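Local atomic coordinates of tryptophanyl-tRNA synthetase (Mycoplasma pneumoniae, PDB entry 2YY5), a protein that catalyses the ATP-dependent attachment of tryptophan to its cognate tRNA, as a homodimeric class I aminoacyl-tRNA synthetase. Residues B[98-102]-B[103-107]; B[221-224]-B[225-229]; B[50-54]-B[55-59]; B[21-24]-B[25-29]; B[312-315]-B[316-320]. The protein carries 1 engineered substitution. All blocks are in the same frame, centred on the assembly; numbering follows the deposited sequence.

Interaction 1. Residues B[98-102]-B[103-107]; sequences VQSNL and GELQR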
# COMPACT_ATOMS: atom_id res chain seq x y z
N VAL B 98 -0.46 -7.11 -3.31
CA VAL B 98 -1.53 -8.08 -3.37
C VAL B 98 -1.13 -9.29 -4.19
O VAL B 98 -1.78 -10.33 -4.12
CB VAL B 98 -2.83 -7.51 -3.97
CG1 VAL B 98 -3.39 -6.44 -3.08
CG2 VAL B 98 -2.58 -6.99 -5.38
N GLN B 99 -0.07 -9.16 -4.98
CA GLN B 99 0.39 -10.29 -5.79
C GLN B 99 1.52 -11.06 -5.13
O GLN B 99 2.04 -12.02 -5.70
CB GLN B 99 0.83 -9.82 -7.18
CG GLN B 99 -0.32 -9.57 -8.14
CD GLN B 99 -1.12 -10.83 -8.47
OE1 GLN B 99 -2.23 -11.03 -7.97
NE2 GLN B 99 -0.55 -11.69 -9.31
N SER B 100 1.91 -10.65 -3.93
CA SER B 100 2.98 -11.34 -3.22
C SER B 100 2.35 -12.11 -2.07
O SER B 100 1.17 -11.93 -1.77
CB SER B 100 4.00 -10.35 -2.65
OG SER B 100 3.45 -9.61 -1.58
N ASN B 101 3.13 -12.99 -1.46
CA ASN B 101 2.64 -13.75 -0.31
C ASN B 101 3.55 -13.44 0.89
O ASN B 101 4.69 -13.03 0.72
CB ASN B 101 2.65 -15.26 -0.61
CG ASN B 101 3.92 -15.72 -1.29
OD1 ASN B 101 4.00 -15.76 -2.52
ND2 ASN B 101 4.94 -16.05 -0.50
N LEU B 102 3.02 -13.63 2.09
CA LEU B 102 3.80 -13.35 3.29
C LEU B 102 5.10 -14.15 3.34
O LEU B 102 6.15 -13.64 3.73
CB LEU B 102 2.96 -13.65 4.54
CG LEU B 102 1.63 -12.90 4.64
CD1 LEU B 102 0.91 -13.34 5.89
CD2 LEU B 102 1.89 -11.40 4.66
N GLY B 103 5.01 -15.41 2.95
CA GLY B 103 6.17 -16.28 2.95
C GLY B 103 7.40 -15.69 2.29
O GLY B 103 8.44 -15.58 2.93
N GLU B 104 7.29 -15.30 1.03
CA GLU B 104 8.44 -14.74 0.33
C GLU B 104 8.93 -13.44 0.95
O GLU B 104 10.13 -13.14 0.91
CB GLU B 104 8.13 -14.53 -1.16
CG GLU B 104 6.94 -13.64 -1.46
CD GLU B 104 6.60 -13.61 -2.95
OE1 GLU B 104 5.54 -13.05 -3.31
OE2 GLU B 104 7.39 -14.14 -3.76
N LEU B 105 8.02 -12.68 1.54
CA LEU B 105 8.40 -11.42 2.16
C LEU B 105 9.08 -11.64 3.51
O LEU B 105 9.96 -10.88 3.90
CB LEU B 105 7.18 -10.51 2.32
CG LEU B 105 6.58 -9.98 1.01
CD1 LEU B 105 5.24 -9.31 1.28
CD2 LEU B 105 7.56 -9.01 0.34
N GLN B 106 8.70 -12.71 4.20
CA GLN B 106 9.27 -13.04 5.50
C GLN B 106 10.67 -13.63 5.46
O GLN B 106 11.41 -13.55 6.43
CB GLN B 106 8.33 -13.98 6.25
CG GLN B 106 7.07 -13.29 6.69
CD GLN B 106 6.10 -14.23 7.37
OE1 GLN B 106 5.20 -13.79 8.09
NE2 GLN B 106 6.26 -15.53 7.12
N ARG B 107 11.03 -14.25 4.33
CA ARG B 107 12.35 -14.84 4.19
C ARG B 107 13.39 -13.79 3.76
O ARG B 107 14.58 -14.09 3.73
CB ARG B 107 12.34 -15.99 3.16
CG ARG B 107 11.78 -17.31 3.68
CD ARG B 107 10.27 -17.29 3.72
NE ARG B 107 9.67 -18.57 4.09
CZ ARG B 107 9.52 -19.00 5.34
NH1 ARG B 107 8.95 -20.18 5.58
NH2 ARG B 107 9.92 -18.26 6.37
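E104 reaches back over N101, the N-cap of the short helix 102-106, and binds it by its carboxylate. N101 N donates to E104 OE1 at 3.0 Å, meeting that oxygen on its anti side and 25° out of the carboxylate plane. This bond from the N3 side chain to the N-cap N-H is one half of a capping box. It is possible because CG of E104 stands between its own backbone N and carbonyl carbon (chi1 57°), from where the extended chain runs back toward the helix start. The N101 amide lies stacked against the carboxylate, the two planes 11° apart. In the backbone, Q106 N bonds L102 O at 2.8 Å, while L105 N to N101 O is weak at 3.4 Å. The van der Waals part is small: L105 CD1 touches S100 OG at 3.4 Å, and that hydroxyl is hydrogen-bonded to M97 O and to T130 OG1 of the second subunit. Around this turn, which follows helix 87-98, E104 forms a salt bridge to R170 and touches L163 on helix 158-175, and L105 packs on L133 and P136 of helix 131-144.

Interaction 2. Residues B[221-224]-B[225-229]; sequences EVVV and KKIRQ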
# COMPACT_ATOMS: atom_id res chain seq x y z
N GLU B 221 37.89 17.16 10.28
CA GLU B 221 38.52 16.65 11.49
C GLU B 221 37.94 15.32 11.92
O GLU B 221 38.64 14.46 12.46
CB GLU B 221 38.42 17.65 12.64
CG GLU B 221 39.17 18.93 12.37
CD GLU B 221 38.31 19.99 11.71
OE1 GLU B 221 38.85 21.07 11.40
OE2 GLU B 221 37.10 19.74 11.52
N VAL B 222 36.65 15.13 11.68
CA VAL B 222 36.00 13.88 12.04
C VAL B 222 36.44 12.79 11.06
O VAL B 222 36.76 11.67 11.48
CB VAL B 222 34.46 14.03 12.05
CG1 VAL B 222 33.80 12.70 12.38
CG2 VAL B 222 34.07 15.09 13.09
N VAL B 223 36.49 13.12 9.78
CA VAL B 223 36.94 12.17 8.76
C VAL B 223 38.36 11.70 9.08
O VAL B 223 38.69 10.51 8.94
CB VAL B 223 36.93 12.81 7.35
CG1 VAL B 223 37.54 11.85 6.34
CG2 VAL B 223 35.51 13.18 6.94
N VAL B 224 39.21 12.64 9.50
CA VAL B 224 40.59 12.34 9.87
C VAL B 224 40.67 11.33 11.01
O VAL B 224 41.38 10.33 10.91
CB VAL B 224 41.36 13.62 10.30
CG1 VAL B 224 42.67 13.24 10.97
CG2 VAL B 224 41.64 14.49 9.09
N LYS B 225 39.93 11.58 12.09
CA LYS B 225 39.96 10.67 13.23
C LYS B 225 39.43 9.27 12.90
O LYS B 225 40.04 8.26 13.26
CB LYS B 225 39.15 11.25 14.40
CG LYS B 225 39.29 10.46 15.70
CD LYS B 225 38.20 10.79 16.73
CE LYS B 225 36.84 10.22 16.32
NZ LYS B 225 35.77 10.47 17.34
N LYS B 226 38.30 9.21 12.20
CA LYS B 226 37.69 7.93 11.86
C LYS B 226 38.58 7.02 11.04
O LYS B 226 38.64 5.82 11.29
CB LYS B 226 36.37 8.17 11.11
CG LYS B 226 35.29 8.76 11.98
CD LYS B 226 33.99 8.91 11.23
CE LYS B 226 32.91 9.36 12.19
NZ LYS B 226 31.60 9.46 11.53
N ILE B 227 39.26 7.59 10.06
CA ILE B 227 40.13 6.82 9.19
C ILE B 227 41.39 6.39 9.92
O ILE B 227 41.84 5.25 9.78
CB ILE B 227 40.45 7.62 7.92
CG1 ILE B 227 39.16 7.76 7.09
CG2 ILE B 227 41.53 6.93 7.11
CD1 ILE B 227 39.21 8.81 6.01
N ARG B 228 41.96 7.29 10.72
CA ARG B 228 43.16 6.98 11.47
C ARG B 228 42.94 5.78 12.38
O ARG B 228 43.87 5.05 12.69
CB ARG B 228 43.57 8.17 12.34
CG ARG B 228 44.85 7.92 13.12
CD ARG B 228 46.03 8.52 12.39
NE ARG B 228 45.84 9.96 12.25
CZ ARG B 228 46.66 10.77 11.60
NH1 ARG B 228 46.39 12.07 11.53
NH2 ARG B 228 47.74 10.29 11.01
N GLN B 229 41.69 5.60 12.81
CA GLN B 229 41.32 4.51 13.71
C GLN B 229 40.77 3.29 12.99
O GLN B 229 40.36 2.32 13.64
CB GLN B 229 40.26 4.98 14.70
CG GLN B 229 40.55 6.25 15.46
CD GLN B 229 39.32 6.74 16.20
OE1 GLN B 229 38.29 7.04 15.59
NE2 GLN B 229 39.42 6.81 17.52
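V222 and K226 lie side by side and point the same way, one of three such pairs spaced four residues apart on the alpha-helix 220-228. The extended K226 chain passes along V222, bringing its CE to 3.5 Å from V222 CG1. K226 CG lies opposite its own carbonyl carbon across the CA-CB bond (chi1 -69°), and from there the aliphatic part runs back alongside V222 toward the preceding loop. The ammonium group is held at the far end of that run by a salt bridge to D218 and by hydrogen bonds to the carbonyl oxygens of Q210 and V213. One ammonium group thus has three partners, all in the segment before the helix.

V223 and I227 form the second pair, again alongside each other, with V223 CG1 and I227 CD1 3.5 Å apart. Both residues are buried against helix 284-308: V223 rests on its T295 and L299, and I227 on its T292. Beneath the side chains the usual backbone ladder joins K225 N to E221 O, I227 N to V223 O and R228 N to V224 O. In the same ladder K226 N lies 3.0 Å from V222 O, with an N-H...O angle of 172°. M203, in the predicted ATP-binding KMSKS motif, has its side chain about 8 Å from that of K226.

The third pair is looser. R228 folds at its second and third torsions, which swings the guanidinium beside V224 at an oblique angle, with NH1 3.9 Å from V224 CG1.

Interaction 3. Residues B[50-54]-B[55-59]; sequences VDFQP and QALKQ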
# COMPACT_ATOMS: atom_id res chain seq x y z
N VAL B 50 9.24 3.25 9.16
CA VAL B 50 9.62 3.17 10.57
C VAL B 50 9.29 4.53 11.19
O VAL B 50 9.09 5.51 10.47
CB VAL B 50 11.15 2.88 10.77
CG1 VAL B 50 11.47 1.44 10.41
CG2 VAL B 50 11.99 3.83 9.94
N ASP B 51 9.21 4.59 12.52
CA ASP B 51 8.91 5.85 13.20
C ASP B 51 9.85 6.92 12.64
O ASP B 51 11.03 6.66 12.40
CB ASP B 51 9.11 5.70 14.71
CG ASP B 51 8.72 6.95 15.47
OD1 ASP B 51 7.59 7.45 15.26
OD2 ASP B 51 9.53 7.43 16.28
N PHE B 52 9.32 8.12 12.43
CA PHE B 52 10.12 9.19 11.85
C PHE B 52 9.52 10.55 12.23
O PHE B 52 8.35 10.64 12.61
CB PHE B 52 10.10 9.05 10.33
CG PHE B 52 8.81 9.50 9.71
CD1 PHE B 52 8.66 10.81 9.27
CD2 PHE B 52 7.71 8.65 9.67
CE1 PHE B 52 7.43 11.28 8.80
CE2 PHE B 52 6.47 9.10 9.21
CZ PHE B 52 6.33 10.42 8.77
N GLN B 53 10.30 11.61 12.10
CA GLN B 53 9.80 12.94 12.41
C GLN B 53 9.54 13.72 11.12
O GLN B 53 10.45 13.98 10.34
CB GLN B 53 10.80 13.71 13.29
CG GLN B 53 11.03 13.10 14.67
CD GLN B 53 9.77 13.05 15.52
OE1 GLN B 53 9.08 14.06 15.71
NE2 GLN B 53 9.46 11.86 16.05
N PRO B 54 8.28 14.09 10.87
CA PRO B 54 7.93 14.83 9.66
C PRO B 54 8.83 16.03 9.36
O PRO B 54 9.04 16.40 8.20
CB PRO B 54 6.46 15.23 9.89
CG PRO B 54 6.27 15.08 11.38
CD PRO B 54 7.09 13.87 11.71
N GLN B 55 9.39 16.63 10.40
CA GLN B 55 10.27 17.77 10.25
C GLN B 55 11.59 17.28 9.66
O GLN B 55 12.15 17.88 8.74
CB GLN B 55 10.53 18.42 11.60
CG GLN B 55 9.30 18.98 12.29
CD GLN B 55 8.99 20.40 11.86
OE1 GLN B 55 8.84 20.69 10.67
NE2 GLN B 55 8.90 21.31 12.84
N ALA B 56 12.07 16.17 10.21
CA ALA B 56 13.32 15.56 9.78
C ALA B 56 13.21 15.04 8.36
O ALA B 56 14.14 15.17 7.57
CB ALA B 56 13.70 14.43 10.73
N LEU B 57 12.06 14.44 8.03
CA LEU B 57 11.82 13.89 6.71
C LEU B 57 11.96 15.01 5.68
O LEU B 57 12.71 14.90 4.71
CB LEU B 57 10.42 13.24 6.66
CG LEU B 57 9.99 12.23 5.58
CD1 LEU B 57 8.89 12.85 4.74
CD2 LEU B 57 11.16 11.80 4.71
N LYS B 58 11.23 16.10 5.90
CA LYS B 58 11.27 17.24 4.99
C LYS B 58 12.69 17.76 4.79
O LYS B 58 13.14 17.95 3.66
CB LYS B 58 10.39 18.37 5.53
CG LYS B 58 8.99 18.40 4.95
CD LYS B 58 7.95 18.91 5.94
CE LYS B 58 8.25 20.32 6.42
NZ LYS B 58 7.23 20.75 7.41
N GLN B 59 13.39 17.97 5.90
CA GLN B 59 14.76 18.47 5.83
C GLN B 59 15.66 17.53 5.04
O GLN B 59 16.44 17.98 4.19
CB GLN B 59 15.31 18.67 7.25
CG GLN B 59 16.75 19.20 7.30
CD GLN B 59 16.98 20.39 6.37
OE1 GLN B 59 16.13 21.27 6.24
NE2 GLN B 59 18.15 20.42 5.74
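At the start of helix 54-71, F52 and L57 make the apolar brace called a hydrophobic staple: F52 precedes the N-cap residue Q53, and L57 is the fourth residue of the helix. F52 CD1 approaches L57 CB at 4.0 Å, with the ring lying obliquely to that carbon. The ring gets there because its CG sits between the backbone N and the carbonyl carbon (chi1 76°), which turns it toward the first helical turn; V50 O meets the ring edge in plane.

The backbone then locks the turn. L57 N donates to Q53 O at 2.9 Å, and K58 N donates to P54 O at 3.2 Å, the latter from above the carbonyl plane, 40° out of it. P54 occupies the first helical position, where its lack of an N-H costs nothing, since no earlier carbonyl in the helix needs it. Beside it the A56 methyl rests against Q53, CB to CB 3.9 Å.

The second subunit covers part of this surface: its G339 packs on P54, its G341 on L57 and its N346 on K58. P54 at N1 is a separate feature, common at helix starts; the apolar pair at N' and N4 is what defines a hydrophobic staple.

Interaction 4. Residues B[21-24]-B[25-29]; sequences NYLG and VMQSL. With WSA (5'-O-[(L-tryptophylamino)sulfonyl]adenosine), chain J.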
# COMPACT_ATOMS: atom_id res chain seq x y z
N ASN B 21 26.86 4.83 0.16
CA ASN B 21 25.83 5.30 -0.76
C ASN B 21 26.46 6.00 -1.95
O ASN B 21 26.06 5.77 -3.10
CB ASN B 21 24.89 6.28 -0.06
CG ASN B 21 24.25 5.68 1.18
OD1 ASN B 21 23.63 4.62 1.11
ND2 ASN B 21 24.39 6.37 2.31
N TYR B 22 27.45 6.86 -1.68
CA TYR B 22 28.12 7.61 -2.73
C TYR B 22 28.80 6.66 -3.71
O TYR B 22 28.55 6.70 -4.92
CB TYR B 22 29.17 8.57 -2.15
CG TYR B 22 29.83 9.43 -3.22
CD1 TYR B 22 29.16 10.52 -3.78
CD2 TYR B 22 31.07 9.08 -3.76
CE1 TYR B 22 29.69 11.24 -4.84
CE2 TYR B 22 31.62 9.80 -4.83
CZ TYR B 22 30.92 10.88 -5.37
OH TYR B 22 31.41 11.58 -6.43
N LEU B 23 29.66 5.81 -3.18
CA LEU B 23 30.38 4.87 -4.01
C LEU B 23 29.46 3.80 -4.60
O LEU B 23 29.69 3.32 -5.72
CB LEU B 23 31.52 4.23 -3.18
CG LEU B 23 32.92 4.85 -3.34
CD1 LEU B 23 32.83 6.33 -3.67
CD2 LEU B 23 33.74 4.63 -2.07
N GLY B 24 28.41 3.44 -3.87
CA GLY B 24 27.51 2.42 -4.36
C GLY B 24 26.72 2.77 -5.61
O GLY B 24 26.56 1.92 -6.49
N VAL B 25 26.24 4.01 -5.70
CA VAL B 25 25.43 4.43 -6.83
C VAL B 25 25.61 5.87 -7.27
O VAL B 25 25.68 6.15 -8.46
CB VAL B 25 23.92 4.23 -6.55
CG1 VAL B 25 23.59 2.76 -6.47
CG2 VAL B 25 23.54 4.91 -5.24
N MET B 26 25.67 6.79 -6.32
CA MET B 26 25.82 8.20 -6.63
C MET B 26 26.94 8.53 -7.61
O MET B 26 26.69 9.19 -8.62
CB MET B 26 26.02 9.01 -5.34
CG MET B 26 24.76 9.13 -4.52
SD MET B 26 24.93 10.13 -3.04
CE MET B 26 23.39 9.69 -2.21
N GLN B 27 28.15 8.09 -7.31
CA GLN B 27 29.31 8.35 -8.17
C GLN B 27 29.14 7.96 -9.64
O GLN B 27 29.61 8.67 -10.53
CB GLN B 27 30.56 7.65 -7.61
CG GLN B 27 31.70 7.53 -8.62
CD GLN B 27 32.91 6.82 -8.08
OE1 GLN B 27 33.75 7.42 -7.41
NE2 GLN B 27 33.02 5.52 -8.37
N SER B 28 28.47 6.84 -9.89
CA SER B 28 28.29 6.39 -11.27
C SER B 28 27.09 7.04 -11.95
O SER B 28 26.82 6.79 -13.12
CB SER B 28 28.14 4.87 -11.30
OG SER B 28 26.96 4.47 -10.63
N LEU B 29 26.38 7.88 -11.21
CA LEU B 29 25.21 8.57 -11.73
C LEU B 29 25.56 9.47 -12.90
O LEU B 29 24.77 9.64 -13.82
CB LEU B 29 24.58 9.41 -10.62
CG LEU B 29 23.14 9.12 -10.24
CD1 LEU B 29 22.87 7.62 -10.23
CD2 LEU B 29 22.88 9.74 -8.88
CD2 WSA J . 15.18 1.61 -4.46
CE3 WSA J . 16.41 1.51 -5.10
CZ3 WSA J . 16.46 1.13 -6.44
CH2 WSA J . 15.28 0.87 -7.13
CZ2 WSA J . 14.05 0.98 -6.48
CE2 WSA J . 14.01 1.35 -5.15
N11 WSA J . 13.00 1.55 -4.30
CD1 WSA J . 13.48 1.93 -3.12
CG WSA J . 14.81 1.98 -3.17
CB WSA J . 15.74 2.39 -2.03
CA WSA J . 16.67 1.24 -1.63
NH3 WSA J . 15.90 0.06 -1.23
C WSA J . 17.54 1.71 -0.46
O WSA J . 17.07 1.75 0.68
NS WSA J . 18.79 2.05 -0.73
S WSA J . 19.39 3.00 0.46
O1S WSA J . 18.57 4.24 0.58
O2S WSA J . 19.36 2.27 1.77
O5' WSA J . 20.73 3.31 0.07
C5' WSA J . 20.96 3.87 -1.23
C4' WSA J . 21.91 3.06 -2.11
O4' WSA J . 23.17 2.90 -1.44
C3' WSA J . 21.41 1.66 -2.45
O3' WSA J . 21.75 1.34 -3.80
C2' WSA J . 22.22 0.79 -1.49
O2' WSA J . 22.36 -0.53 -2.02
C1' WSA J . 23.56 1.52 -1.60
N9 WSA J . 24.45 1.12 -0.48
C8 WSA J . 24.12 1.16 0.81
N7 WSA J . 25.17 0.79 1.54
C5 WSA J . 26.17 0.52 0.72
C4 WSA J . 25.71 0.72 -0.58
N3 WSA J . 26.55 0.51 -1.61
C2 WSA J . 27.79 0.11 -1.40
N1 WSA J . 28.26 -0.09 -0.18
C6 WSA J . 27.48 0.11 0.90
N6 WSA J . 27.96 -0.08 2.13
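Y22 lays its ring against the backbone and CB of Q27, and this is the tight part of the contact. Q27 CA lies over one face of the ring, and Q27 CB comes to 3.7 Å from Y22 CE2. With its CG trans to the backbone N (chi1 -177°), the tyrosine runs along the helix to cover the next turn. M26 CB joins from an oblique direction, 3.8 Å from Y22 CD1. The backbone explains the closeness: the helix widens into a pi-type turn, so that Q27 N, five residues on, bonds Y22 O at 2.8 Å in an almost straight line (176°). N21 O takes V25 N at 3.1 Å and, more weakly, M26 N.

The looser side begins at Q27 itself, still partly exposed although pressed on the ring. S28, also partly exposed, makes no contact across; its hydroxyl turns back to donate to V25 O at 3.0 Å.

Another flank is buried against the bound 5'-O-[(L-tryptophylamino)sulfonyl]adenosine. G24 has no side chain, so its CA can lie 3.5 Å from adenine N3, and V25 CG1 approaches the ribose O3' at 3.5 Å. N21, the last residue of the predicted 'HIGH' region, sits beside the ribose and K205 of the predicted KMSKS motif.

Helix 19-26 is thus wedged between the nucleotide and two other helices: M26 packs on L64, T67 and L68 of helix 54-71, where Y22 also meets V71, while L23 leans on I254, A257 and L258 of helix 246-259.

Interaction 5. Residues B[312-315]-B[316-320]; sequences EQVF and NCLQA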
# COMPACT_ATOMS: atom_id res chain seq x y z
N GLU B 312 14.72 26.99 -3.84
CA GLU B 312 13.95 27.16 -5.07
C GLU B 312 14.41 26.15 -6.12
O GLU B 312 13.59 25.53 -6.81
CB GLU B 312 14.12 28.59 -5.62
CG GLU B 312 15.58 29.07 -5.67
CD GLU B 312 16.07 29.44 -7.08
OE1 GLU B 312 17.27 29.77 -7.23
OE2 GLU B 312 15.26 29.41 -8.03
N GLN B 313 15.72 25.99 -6.24
CA GLN B 313 16.31 25.06 -7.18
C GLN B 313 15.81 23.64 -6.93
O GLN B 313 15.48 22.91 -7.86
CB GLN B 313 17.83 25.10 -7.07
CG GLN B 313 18.46 26.21 -7.89
CD GLN B 313 19.96 26.30 -7.73
OE1 GLN B 313 20.65 25.29 -7.74
NE2 GLN B 313 20.46 27.51 -7.58
N VAL B 314 15.76 23.25 -5.67
CA VAL B 314 15.30 21.93 -5.32
C VAL B 314 13.84 21.76 -5.72
O VAL B 314 13.46 20.75 -6.33
CB VAL B 314 15.43 21.66 -3.81
CG1 VAL B 314 14.69 20.36 -3.43
CG2 VAL B 314 16.92 21.57 -3.44
N PHE B 315 13.04 22.76 -5.38
CA PHE B 315 11.62 22.73 -5.68
C PHE B 315 11.33 22.62 -7.17
O PHE B 315 10.55 21.77 -7.59
CB PHE B 315 10.94 23.97 -5.11
CG PHE B 315 9.46 23.99 -5.33
CD1 PHE B 315 8.63 23.09 -4.67
CD2 PHE B 315 8.90 24.86 -6.27
CE1 PHE B 315 7.26 23.05 -4.92
CE2 PHE B 315 7.52 24.83 -6.53
CZ PHE B 315 6.71 23.92 -5.86
N ASN B 316 11.96 23.47 -7.98
CA ASN B 316 11.73 23.45 -9.42
C ASN B 316 12.18 22.11 -10.02
O ASN B 316 11.54 21.55 -10.93
CB ASN B 316 12.48 24.59 -10.12
CG ASN B 316 12.14 25.96 -9.54
OD1 ASN B 316 10.97 26.25 -9.26
ND2 ASN B 316 13.15 26.82 -9.38
N CYS B 317 13.29 21.61 -9.49
CA CYS B 317 13.85 20.35 -9.94
C CYS B 317 12.86 19.22 -9.71
O CYS B 317 12.53 18.46 -10.63
CB CYS B 317 15.14 20.05 -9.18
SG CYS B 317 15.76 18.41 -9.50
N LEU B 318 12.37 19.12 -8.48
CA LEU B 318 11.42 18.09 -8.12
C LEU B 318 10.12 18.30 -8.87
O LEU B 318 9.46 17.35 -9.28
CB LEU B 318 11.19 18.11 -6.60
CG LEU B 318 12.40 17.64 -5.79
CD1 LEU B 318 12.16 17.90 -4.31
CD2 LEU B 318 12.64 16.14 -6.07
N GLN B 319 9.77 19.56 -9.08
CA GLN B 319 8.53 19.87 -9.78
C GLN B 319 8.58 19.35 -11.22
O GLN B 319 7.60 18.78 -11.71
CB GLN B 319 8.27 21.38 -9.72
CG GLN B 319 6.87 21.71 -9.26
CD GLN B 319 6.54 21.08 -7.93
OE1 GLN B 319 5.37 20.81 -7.63
NE2 GLN B 319 7.56 20.84 -7.11
N ALA B 320 9.72 19.53 -11.89
CA ALA B 320 9.89 19.06 -13.26
C ALA B 320 10.06 17.54 -13.29
O ALA B 320 9.55 16.87 -14.18
CB ALA B 320 11.09 19.74 -13.91
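F315 has the largest share of this contact, with N316 close behind, and the Q319 amide is stacked over one face of the F315 ring. The amide and ring planes are 23° apart, and Q319 NE2 lies above the ring toward its rim, 3.1 Å from F315 CE1. The same nitrogen donates to F315 O at 3.2 Å, nearly straight (168°) and with the acceptor in the amide plane, so one bond fixes the rotation of the amide while the stack keeps it flat on the ring. F315 O also accepts the helical bond from Q319 N at 2.8 Å, and is therefore gripped by two donors of one residue. F315 CG lies across the CA-CB bond from the backbone N, which lets the ring extend beneath the Q319 amide.

All this lies near the start of helix 311-340, a long alpha-helix that runs beside the Rossmann-fold core of the synthetase. Its inner flank is mostly apolar: V314 CG1 meets L318 CD1 at 3.6 Å, V314 packs on F62, V65 and R66 of helix 54-71, and L318 touches L82 of strand 78-82.

On the outer flank N316 folds back over the preceding turn. Its backbone N bonds E312 O at 2.9 Å. N316 ND2 also lies 2.9 Å from E312 O, but at an angle too poor for a hydrogen bond. The N316 amide plane is turned 66° from the F315 ring. E312 OE2 lies 3.6 Å from N316 ND2, carboxylate and amide steeply inclined.

From the N terminus the order is interaction 4 (21-29), interaction 3 (50-59), interaction 1 (98-107), interaction 2 (221-229) and interaction 5 (312-320). All run in series; none nests in or crosses another, and each lies within one continuous stretch of nine or ten residues, so none closes a long loop. Interaction 4 lines the nucleotide site, while interaction 3 starts helix 54-71, whose later turns cover both interaction 4 and interaction 5. Interaction 1 starts helix 102-106 beside helices 131-144 and 158-175. Interaction 2, its centre about 42 Å away, sets helix 220-228 against helix 284-308. Interactions 1, 3 and 5 touch the second subunit.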